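Local structure of diaminopimelate decarboxylase (Aquifex aeolicus, 2P3E) at residues 124-128 / 237-241; 324-328 / 354-360; 384-390 / 408-414. The protein probably catalyses the pyridoxal phosphate-dependent decarboxylation of meso-diaminopimelate to L-lysine, the last step of lysine biosynthesis by the diaminopimelate pathway. All blocks are in the same frame, centred on the assembly; numbering follows the deposited sequence.

Contact 1 (124-128 / 237-241)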
loop_
_atom_site.group_PDB
_atom_site.type_symbol
_atom_site.label_atom_id
_atom_site.label_comp_id
_atom_site.label_asym_id
_atom_site.label_seq_id
_atom_site.Cartn_x
_atom_site.Cartn_y
_atom_site.Cartn_z
ATOM N N ILE B 124 -3.751 13.983 26.411
ATOM C CA ILE B 124 -3.804 14.738 25.147
ATOM C C ILE B 124 -4.884 15.819 25.265
ATOM O O ILE B 124 -5.734 15.738 26.161
ATOM C CB ILE B 124 -4.046 13.824 23.915
ATOM C CG1 ILE B 124 -5.394 13.101 24.028
ATOM C CG2 ILE B 124 -2.872 12.845 23.733
ATOM C CD1 ILE B 124 -5.912 12.551 22.708
ATOM N N LEU B 125 -4.844 16.817 24.382
ATOM C CA LEU B 125 -5.759 17.959 24.446
ATOM C C LEU B 125 -7.219 17.514 24.356
ATOM O O LEU B 125 -8.059 17.905 25.184
ATOM C CB LEU B 125 -5.423 18.987 23.354
ATOM C CG LEU B 125 -6.236 20.286 23.333
ATOM C CD1 LEU B 125 -6.089 21.095 24.659
ATOM C CD2 LEU B 125 -5.825 21.143 22.144
ATOM N N MET B 126 -7.504 16.656 23.376
ATOM C CA MET B 126 -8.867 16.323 23.047
ATOM C C MET B 126 -8.965 15.058 22.191
ATOM O O MET B 126 -8.209 14.896 21.233
ATOM C CB MET B 126 -9.449 17.507 22.275
ATOM C CG MET B 126 -10.925 17.506 22.035
ATOM S SD MET B 126 -11.386 19.177 21.563
ATOM C CE MET B 126 -11.033 19.261 19.797
ATOM N N PHE B 127 -9.905 14.185 22.554
ATOM C CA PHE B 127 -10.369 13.100 21.688
ATOM C C PHE B 127 -11.537 13.583 20.817
ATOM O O PHE B 127 -12.563 14.078 21.335
ATOM C CB PHE B 127 -10.846 11.910 22.519
ATOM C CG PHE B 127 -9.752 11.209 23.263
ATOM C CD1 PHE B 127 -9.097 10.116 22.699
ATOM C CD2 PHE B 127 -9.352 11.663 24.524
ATOM C CE1 PHE B 127 -8.064 9.472 23.399
ATOM C CE2 PHE B 127 -8.324 11.024 25.231
ATOM C CZ PHE B 127 -7.688 9.929 24.670
ATOM N N ASN B 128 -11.378 13.461 19.503
ATOM C CA ASN B 128 -12.481 13.692 18.573
ATOM C C ASN B 128 -13.218 12.385 18.344
ATOM O O ASN B 128 -12.764 11.502 17.599
ATOM C CB ASN B 128 -11.994 14.340 17.263
ATOM C CG ASN B 128 -11.450 15.735 17.487
ATOM O OD1 ASN B 128 -12.001 16.505 18.285
ATOM N ND2 ASN B 128 -10.378 16.076 16.788
ATOM N N LYS B 237 -14.583 24.884 24.907
ATOM C CA LYS B 237 -13.323 25.619 24.856
ATOM C C LYS B 237 -12.692 25.624 23.460
ATOM O O LYS B 237 -11.997 26.579 23.108
ATOM C CB LYS B 237 -12.331 25.030 25.865
ATOM C CG LYS B 237 -12.792 25.074 27.311
ATOM C CD LYS B 237 -11.834 24.239 28.180
ATOM C CE LYS B 237 -12.288 24.175 29.644
ATOM N NZ LYS B 237 -12.290 25.520 30.288
ATOM N N TYR B 238 -12.950 24.565 22.672
ATOM C CA TYR B 238 -12.295 24.364 21.356
ATOM C C TYR B 238 -13.270 24.076 20.217
ATOM O O TYR B 238 -14.214 23.311 20.366
ATOM C CB TYR B 238 -11.253 23.229 21.403
ATOM C CG TYR B 238 -10.313 23.372 22.571
ATOM C CD1 TYR B 238 -9.258 24.295 22.542
ATOM C CD2 TYR B 238 -10.491 22.608 23.709
ATOM C CE1 TYR B 238 -8.398 24.449 23.644
ATOM C CE2 TYR B 238 -9.642 22.743 24.803
ATOM C CZ TYR B 238 -8.617 23.675 24.766
ATOM O OH TYR B 238 -7.801 23.795 25.875
ATOM N N LEU B 239 -13.014 24.707 19.086
ATOM C CA LEU B 239 -13.710 24.407 17.847
ATOM C C LEU B 239 -12.654 23.991 16.848
ATOM O O LEU B 239 -11.889 24.817 16.345
ATOM C CB LEU B 239 -14.479 25.616 17.328
ATOM C CG LEU B 239 -15.621 26.129 18.214
ATOM C CD1 LEU B 239 -16.292 27.325 17.536
ATOM C CD2 LEU B 239 -16.639 25.026 18.542
ATOM N N ASP B 240 -12.604 22.690 16.604
ATOM C CA ASP B 240 -11.646 22.097 15.691
ATOM C C ASP B 240 -12.344 21.945 14.328
ATOM O O ASP B 240 -13.198 21.079 14.154
ATOM C CB ASP B 240 -11.182 20.740 16.267
ATOM C CG ASP B 240 -10.097 20.077 15.437
ATOM O OD1 ASP B 240 -9.952 20.399 14.238
ATOM O OD2 ASP B 240 -9.402 19.205 16.000
ATOM N N ILE B 241 -11.962 22.788 13.369
ATOM C CA ILE B 241 -12.676 22.847 12.103
ATOM C C ILE B 241 -11.996 22.026 11.000
ATOM O O ILE B 241 -12.369 22.109 9.836
ATOM C CB ILE B 241 -12.987 24.300 11.680
ATOM C CG1 ILE B 241 -11.704 25.128 11.550
ATOM C CG2 ILE B 241 -13.898 24.954 12.720
ATOM C CD1 ILE B 241 -11.913 26.492 10.850
#

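Contact 2 (324-328 / 354-360)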
loop_
_atom_site.group_PDB
_atom_site.type_symbol
_atom_site.label_atom_id
_atom_site.label_comp_id
_atom_site.label_asym_id
_atom_site.label_seq_id
_atom_site.Cartn_x
_atom_site.Cartn_y
_atom_site.Cartn_z
ATOM N N ALA B 324 -4.964 9.401 -9.878
ATOM C CA ALA B 324 -4.552 10.732 -9.483
ATOM C C ALA B 324 -3.533 11.288 -10.453
ATOM O O ALA B 324 -2.682 10.548 -10.975
ATOM C CB ALA B 324 -3.970 10.713 -8.051
ATOM N N TYR B 325 -3.634 12.594 -10.695
ATOM C CA TYR B 325 -2.674 13.321 -11.497
ATOM C C TYR B 325 -1.524 13.836 -10.612
ATOM O O TYR B 325 -1.736 14.599 -9.647
ATOM C CB TYR B 325 -3.361 14.510 -12.220
ATOM C CG TYR B 325 -2.431 15.267 -13.151
ATOM C CD1 TYR B 325 -2.494 15.090 -14.539
ATOM C CD2 TYR B 325 -1.453 16.128 -12.645
ATOM C CE1 TYR B 325 -1.613 15.752 -15.384
ATOM C CE2 TYR B 325 -0.583 16.809 -13.491
ATOM C CZ TYR B 325 -0.672 16.615 -14.852
ATOM O OH TYR B 325 0.198 17.284 -15.672
ATOM N N HIS B 326 -0.313 13.417 -10.959
ATOM C CA HIS B 326 0.918 14.044 -10.492
ATOM C C HIS B 326 1.688 14.550 -11.720
ATOM O O HIS B 326 1.881 13.807 -12.680
ATOM C CB HIS B 326 1.791 13.039 -9.725
ATOM C CG HIS B 326 1.258 12.702 -8.365
ATOM N ND1 HIS B 326 1.766 13.256 -7.209
ATOM C CD2 HIS B 326 0.251 11.877 -7.980
ATOM C CE1 HIS B 326 1.085 12.798 -6.167
ATOM N NE2 HIS B 326 0.166 11.957 -6.607
ATOM N N HIS B 327 2.108 15.804 -11.668
ATOM C CA HIS B 327 2.921 16.393 -12.727
ATOM C C HIS B 327 4.299 15.727 -12.739
ATOM O O HIS B 327 4.914 15.520 -11.684
ATOM C CB HIS B 327 3.025 17.906 -12.548
ATOM C CG HIS B 327 3.407 18.647 -13.802
ATOM N ND1 HIS B 327 2.666 18.583 -14.959
ATOM C CD2 HIS B 327 4.441 19.483 -14.065
ATOM C CE1 HIS B 327 3.237 19.330 -15.893
ATOM N NE2 HIS B 327 4.309 19.900 -15.371
ATOM N N ILE B 328 4.748 15.341 -13.937
ATOM C CA ILE B 328 6.042 14.664 -14.104
ATOM C C ILE B 328 6.897 15.429 -15.130
ATOM O O ILE B 328 6.445 15.669 -16.255
ATOM C CB ILE B 328 5.889 13.175 -14.527
ATOM C CG1 ILE B 328 5.010 12.417 -13.497
ATOM C CG2 ILE B 328 7.262 12.515 -14.681
ATOM C CD1 ILE B 328 4.788 10.943 -13.802
ATOM N N LEU B 354 2.691 5.536 -13.000
ATOM C CA LEU B 354 2.745 6.863 -12.406
ATOM C C LEU B 354 1.940 7.896 -13.220
ATOM O O LEU B 354 1.492 8.903 -12.675
ATOM C CB LEU B 354 4.199 7.315 -12.262
ATOM C CG LEU B 354 5.105 6.432 -11.376
ATOM C CD1 LEU B 354 6.504 6.998 -11.355
ATOM C CD2 LEU B 354 4.530 6.301 -9.950
ATOM N N ALA B 355 1.793 7.651 -14.522
ATOM C CA ALA B 355 0.987 8.520 -15.418
ATOM C C ALA B 355 0.633 7.765 -16.688
ATOM O O ALA B 355 1.424 6.937 -17.168
ATOM C CB ALA B 355 1.740 9.806 -15.761
ATOM N N LEU B 356 -0.562 8.032 -17.219
ATOM C CA LEU B 356 -1.006 7.419 -18.473
ATOM C C LEU B 356 -1.251 8.457 -19.551
ATOM O O LEU B 356 -1.785 9.522 -19.264
ATOM C CB LEU B 356 -2.294 6.613 -18.257
ATOM C CG LEU B 356 -2.276 5.459 -17.241
ATOM C CD1 LEU B 356 -3.662 4.828 -17.130
ATOM C CD2 LEU B 356 -1.261 4.417 -17.632
ATOM N N ASP B 357 -0.890 8.130 -20.794
ATOM C CA ASP B 357 -1.153 9.004 -21.960
ATOM C C ASP B 357 -0.709 10.440 -21.676
ATOM O O ASP B 357 -1.456 11.406 -21.935
ATOM C CB ASP B 357 -2.646 8.977 -22.314
ATOM C CG ASP B 357 -3.097 7.644 -22.873
ATOM O OD1 ASP B 357 -2.295 6.949 -23.536
ATOM O OD2 ASP B 357 -4.264 7.286 -22.643
ATOM N N ARG B 358 0.504 10.587 -21.135
ATOM C CA ARG B 358 0.991 11.878 -20.695
ATOM C C ARG B 358 2.053 12.425 -21.631
ATOM O O ARG B 358 2.956 11.689 -22.068
ATOM C CB ARG B 358 1.557 11.782 -19.271
ATOM C CG ARG B 358 1.971 13.115 -18.661
ATOM C CD ARG B 358 0.774 13.951 -18.126
ATOM N NE ARG B 358 -0.062 13.192 -17.182
ATOM C CZ ARG B 358 0.235 13.008 -15.897
ATOM N NH1 ARG B 358 1.335 13.550 -15.378
ATOM N NH2 ARG B 358 -0.570 12.284 -15.112
ATOM N N GLU B 359 1.962 13.726 -21.902
ATOM C CA GLU B 359 2.968 14.427 -22.688
ATOM C C GLU B 359 4.217 14.649 -21.845
ATOM O O GLU B 359 4.140 15.124 -20.700
ATOM C CB GLU B 359 2.432 15.776 -23.176
ATOM C CG GLU B 359 1.512 15.662 -24.392
ATOM C CD GLU B 359 2.256 15.474 -25.713
ATOM O OE1 GLU B 359 3.506 15.300 -25.717
ATOM O OE2 GLU B 359 1.572 15.497 -26.761
ATOM N N ILE B 360 5.355 14.277 -22.413
ATOM C CA ILE B 360 6.633 14.426 -21.741
ATOM C C ILE B 360 7.752 14.467 -22.773
ATOM O O ILE B 360 7.667 13.819 -23.815
ATOM C CB ILE B 360 6.887 13.267 -20.735
ATOM C CG1 ILE B 360 8.085 13.589 -19.834
ATOM C CG2 ILE B 360 7.045 11.923 -21.463
ATOM C CD1 ILE B 360 8.275 12.588 -18.680
HETATM O O HOH W 1 -0.229 10.990 -12.624
HETATM O O HOH W 2 3.344 15.547 -16.452
#

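Contact 3 (384-390 / 408-414)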
loop_
_atom_site.group_PDB
_atom_site.type_symbol
_atom_site.label_atom_id
_atom_site.label_comp_id
_atom_site.label_asym_id
_atom_site.label_seq_id
_atom_site.Cartn_x
_atom_site.Cartn_y
_atom_site.Cartn_z
ATOM N N HIS B 384 6.063 -2.790 0.592
ATOM C CA HIS B 384 7.152 -3.664 0.175
ATOM C C HIS B 384 6.718 -4.674 -0.874
ATOM O O HIS B 384 7.389 -5.683 -1.087
ATOM C CB HIS B 384 7.745 -4.411 1.385
ATOM C CG HIS B 384 8.427 -3.501 2.356
ATOM N ND1 HIS B 384 8.163 -3.515 3.708
ATOM C CD2 HIS B 384 9.341 -2.524 2.153
ATOM C CE1 HIS B 384 8.915 -2.604 4.306
ATOM N NE2 HIS B 384 9.622 -1.976 3.382
ATOM N N TYR B 385 5.616 -4.374 -1.557
ATOM C CA TYR B 385 5.114 -5.252 -2.592
ATOM C C TYR B 385 6.225 -5.619 -3.582
ATOM O O TYR B 385 7.026 -4.755 -3.980
ATOM C CB TYR B 385 3.900 -4.588 -3.272
ATOM C CG TYR B 385 3.115 -5.498 -4.174
ATOM C CD1 TYR B 385 2.940 -6.851 -3.866
ATOM C CD2 TYR B 385 2.514 -4.996 -5.344
ATOM C CE1 TYR B 385 2.214 -7.701 -4.713
ATOM C CE2 TYR B 385 1.783 -5.826 -6.183
ATOM C CZ TYR B 385 1.639 -7.174 -5.862
ATOM O OH TYR B 385 0.910 -7.980 -6.713
ATOM N N ASN B 386 6.298 -6.908 -3.941
ATOM C CA ASN B 386 7.348 -7.440 -4.801
ATOM C C ASN B 386 8.730 -7.415 -4.121
ATOM O O ASN B 386 9.759 -7.431 -4.795
ATOM C CB ASN B 386 7.401 -6.700 -6.160
ATOM C CG ASN B 386 6.182 -6.970 -7.072
ATOM O OD1 ASN B 386 6.178 -6.522 -8.205
ATOM N ND2 ASN B 386 5.170 -7.709 -6.590
ATOM N N MET B 387 8.746 -7.380 -2.784
ATOM C CA MET B 387 10.005 -7.382 -2.025
ATOM C C MET B 387 10.892 -6.196 -2.424
ATOM O O MET B 387 12.112 -6.327 -2.530
ATOM C CB MET B 387 10.745 -8.730 -2.191
ATOM C CG MET B 387 10.316 -9.806 -1.215
ATOM S SD MET B 387 10.731 -9.406 0.515
ATOM C CE MET B 387 12.527 -9.409 0.423
ATOM N N ARG B 388 10.271 -5.035 -2.630
ATOM C CA ARG B 388 10.995 -3.840 -3.011
ATOM C C ARG B 388 11.253 -2.951 -1.803
ATOM O O ARG B 388 10.309 -2.469 -1.185
ATOM C CB ARG B 388 10.229 -3.059 -4.099
ATOM C CG ARG B 388 10.011 -3.885 -5.371
ATOM C CD ARG B 388 9.672 -3.040 -6.602
ATOM N NE ARG B 388 10.896 -2.540 -7.239
ATOM C CZ ARG B 388 11.671 -3.201 -8.119
ATOM N NH1 ARG B 388 11.374 -4.426 -8.577
ATOM N NH2 ARG B 388 12.773 -2.593 -8.573
ATOM N N PRO B 389 12.542 -2.740 -1.452
ATOM C CA PRO B 389 12.832 -1.819 -0.351
ATOM C C PRO B 389 12.364 -0.411 -0.713
ATOM O O PRO B 389 12.413 -0.010 -1.892
ATOM C CB PRO B 389 14.360 -1.840 -0.245
ATOM C CG PRO B 389 14.787 -3.120 -0.904
ATOM C CD PRO B 389 13.761 -3.350 -2.007
ATOM N N ARG B 390 11.904 0.316 0.295
ATOM C CA ARG B 390 11.404 1.667 0.087
ATOM C C ARG B 390 12.535 2.686 -0.078
ATOM O O ARG B 390 13.700 2.421 0.251
ATOM C CB ARG B 390 10.438 2.085 1.201
ATOM C CG ARG B 390 9.168 1.211 1.245
ATOM C CD ARG B 390 8.200 1.631 2.340
ATOM N NE ARG B 390 8.734 1.360 3.685
ATOM C CZ ARG B 390 7.983 1.190 4.770
ATOM N NH1 ARG B 390 6.656 1.262 4.675
ATOM N NH2 ARG B 390 8.552 0.950 5.952
ATOM N N GLU B 408 16.055 1.422 2.583
ATOM C CA GLU B 408 15.935 0.088 3.161
ATOM C C GLU B 408 16.716 -0.916 2.323
ATOM O O GLU B 408 17.039 -0.655 1.167
ATOM C CB GLU B 408 14.452 -0.308 3.214
ATOM C CG GLU B 408 13.643 0.576 4.155
ATOM C CD GLU B 408 12.140 0.433 3.955
ATOM O OE1 GLU B 408 11.722 -0.424 3.155
ATOM O OE2 GLU B 408 11.389 1.148 4.634
ATOM N N ASN B 409 17.008 -2.061 2.923
ATOM C CA ASN B 409 17.528 -3.204 2.203
ATOM C C ASN B 409 16.587 -4.390 2.382
ATOM O O ASN B 409 15.604 -4.288 3.106
ATOM C CB ASN B 409 18.965 -3.511 2.653
ATOM C CG ASN B 409 19.079 -3.770 4.151
ATOM O OD1 ASN B 409 18.119 -4.164 4.831
ATOM N ND2 ASN B 409 20.283 -3.571 4.669
ATOM N N TYR B 410 16.860 -5.502 1.695
ATOM C CA TYR B 410 15.992 -6.686 1.777
ATOM C C TYR B 410 15.854 -7.232 3.199
ATOM O O TYR B 410 14.766 -7.678 3.599
ATOM C CB TYR B 410 16.505 -7.796 0.851
ATOM C CG TYR B 410 16.727 -7.364 -0.583
ATOM C CD1 TYR B 410 15.832 -6.493 -1.228
ATOM C CD2 TYR B 410 17.807 -7.858 -1.310
ATOM C CE1 TYR B 410 16.049 -6.097 -2.552
ATOM C CE2 TYR B 410 18.022 -7.479 -2.632
ATOM C CZ TYR B 410 17.131 -6.599 -3.242
ATOM O OH TYR B 410 17.340 -6.231 -4.551
ATOM N N ASP B 411 16.965 -7.208 3.946
ATOM C CA ASP B 411 16.965 -7.706 5.298
ATOM C C ASP B 411 15.900 -6.990 6.133
ATOM O O ASP B 411 15.233 -7.622 6.940
ATOM C CB ASP B 411 18.336 -7.523 5.957
ATOM C CG ASP B 411 19.374 -8.594 5.519
ATOM O OD1 ASP B 411 19.001 -9.603 4.871
ATOM O OD2 ASP B 411 20.561 -8.394 5.861
ATOM N N TYR B 412 15.768 -5.675 5.944
ATOM C CA TYR B 412 14.781 -4.868 6.704
ATOM C C TYR B 412 13.336 -5.337 6.505
ATOM O O TYR B 412 12.556 -5.432 7.468
ATOM C CB TYR B 412 14.898 -3.387 6.310
ATOM C CG TYR B 412 13.772 -2.510 6.868
ATOM C CD1 TYR B 412 13.854 -1.987 8.159
ATOM C CD2 TYR B 412 12.641 -2.224 6.097
ATOM C CE1 TYR B 412 12.824 -1.168 8.690
ATOM C CE2 TYR B 412 11.595 -1.424 6.601
ATOM C CZ TYR B 412 11.693 -0.892 7.886
ATOM O OH TYR B 412 10.684 -0.108 8.387
ATOM N N ILE B 413 12.987 -5.620 5.255
ATOM C CA ILE B 413 11.643 -6.111 4.897
ATOM C C ILE B 413 11.275 -7.374 5.699
ATOM O O ILE B 413 10.168 -7.473 6.235
ATOM C CB ILE B 413 11.499 -6.371 3.370
ATOM C CG1 ILE B 413 11.822 -5.099 2.561
ATOM C CG2 ILE B 413 10.073 -6.876 3.017
ATOM C CD1 ILE B 413 11.921 -5.340 1.037
ATOM N N VAL B 414 12.199 -8.334 5.765
ATOM C CA VAL B 414 11.888 -9.630 6.393
ATOM C C VAL B 414 12.464 -9.812 7.809
ATOM O O VAL B 414 12.378 -10.904 8.377
ATOM C CB VAL B 414 12.295 -10.825 5.472
ATOM C CG1 VAL B 414 11.485 -10.774 4.159
ATOM C CG2 VAL B 414 13.778 -10.803 5.176
#

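Contact 1 (124-128 / 237-241)
L125 lies against the ring of Y238, and this is the closely packed part of the contact: CG of L125 stands over one face while its CD1 reaches the phenol end, 3.6 Å from CZ of Y238. Both residues stay partly exposed, so close packing and burial do not coincide here. Beside this pair, M126 brings its SD obliquely to the Y238 ring in a Met-aromatic contact, the sulfur 5.2 Å from the ring centroid. Its chain then bends at chi3 (83°), which turns CE of M126 onto CB of D240 at 3.8 Å. The opposite end is buried but looser. There ND2 of N128 gives D240 OD2 only a weak hydrogen bond of 3.4 Å, the amide and carboxylate planes 70° apart. D240 OD2 also lies close to the carboxylate of E279, a like-charged neighbour that by similarity binds pyridoxal phosphate. The two short strands approach to 10.4 Å between axes at 42°, too far for backbone pairing, and two further strands, 149-156 and 196-202, separate them in the sheet. Strands of one closed parallel sheet whose side chains meet across its interior are what a TIM barrel gives, here the pyridoxal-binding domain.

Contact 2 (324-328 / 354-360)
A cation-pi stack between Y325 and R358 joins the loop after helix 318-322 to the start of strand 358-361 in the mixed sheet, just past a corner in the chain. The guanidinium lies nearly flat on the ring, with planes 19° apart and centres 3.9 Å apart. Contact is closest off the ring centre, where CZ of R358 meets CE1 of Y325 at 3.3 Å. CB of A355 lies against the other guanidinium face, toward its rim, so the group is held from both sides. Bends at chi2 (79°) and chi3 (54°) fold the R358 chain back to this position. Partners in the guanidinium plane then limit its rotation: NH1 of R358 donates to O of H326 at 2.8 Å, water 2 links NH1 to I328 N, and NH2 reaches water 1, which also bonds A324 O, H326 N and L354 O. The Y325 hydroxyl is hydrogen-bonded to ND1 of H327 at 2.9 Å. Next to these polar groups, CD1 of I328 packs on CB of A355 at 3.8 Å. H326, whose ND1 bonds L372 O, lies beside R318, a substrate-binding residue by similarity. L354 and A355 form a classic beta bulge opposite I343, and D357 and R358 a G1 bulge opposite A341, two bulges where the chain turns a corner in the C-terminal beta domain.

Contact 3 (384-390 / 408-414)
OE1 of E408 is gripped by two donors from opposite faces of the carboxylate: NE2 of H384 at 2.6 Å, on the syn side, and the backbone N of R390 at 3.0 Å, 61° above the plane. OE2 of E408 takes the charged partner side-on, receiving NE of R390 at 2.8 Å and NH2 of R390 at 3.1 Å, with OE2 itself lying in the guanidinium plane. R405 adds a second salt bridge to OE2, so the buried carboxylate has several positive or N-H partners that would favour its ionised form. E408 reaches them because its chain is extended beyond CG, which lies anti to the carbonyl carbon (chi1 -65°). A glutamine here would probably leave the R390 and R405 guanidinium groups, which lie close together, without the negative charge between them. Apolar packing flanks this network. CG1 of I413 sits over the H384 ring, 3.8 Å from its centroid and 17° off the normal, a CH-pi contact. CG2 of I413 meets SD of M387 at 3.6 Å, and CG of P389 meets CD1 of Y410 at 3.5 Å. The far nitrogen of H384, ND1, bonds NH2 of R390 of the second subunit, and the Y412 hydroxyl bonds the Y412 carbonyl of that subunit, placing the cluster at the dimer interface. N409 caps helix 410-414, its OD1 accepting from Y412 N. This short helix follows the antiparallel strands 392-397 and 400-405, and packs back on the loop that enters the first of them from strand 368-371.

In the fold
The three contacts follow one another along the chain, each closing before the next opens. Contact 1 belongs to the parallel sheet of the TIM-barrel domain, whereas contacts 2 and 3 lie with the mixed sheet on the opposite side of the chain's centre. Centres are about 39 Å apart between contacts 1 and 2, and about 38 Å between contacts 1 and 3. Contacts 2 and 3 are nearer, with centres about 26 Å apart and nearest atoms about 11 Å, and strand 368-371 runs in the chain between them. Contact 3 alone meets the second subunit. The set therefore samples the barrel, the beta domain and the dimer interface, consistent with an active site built where these meet in this family.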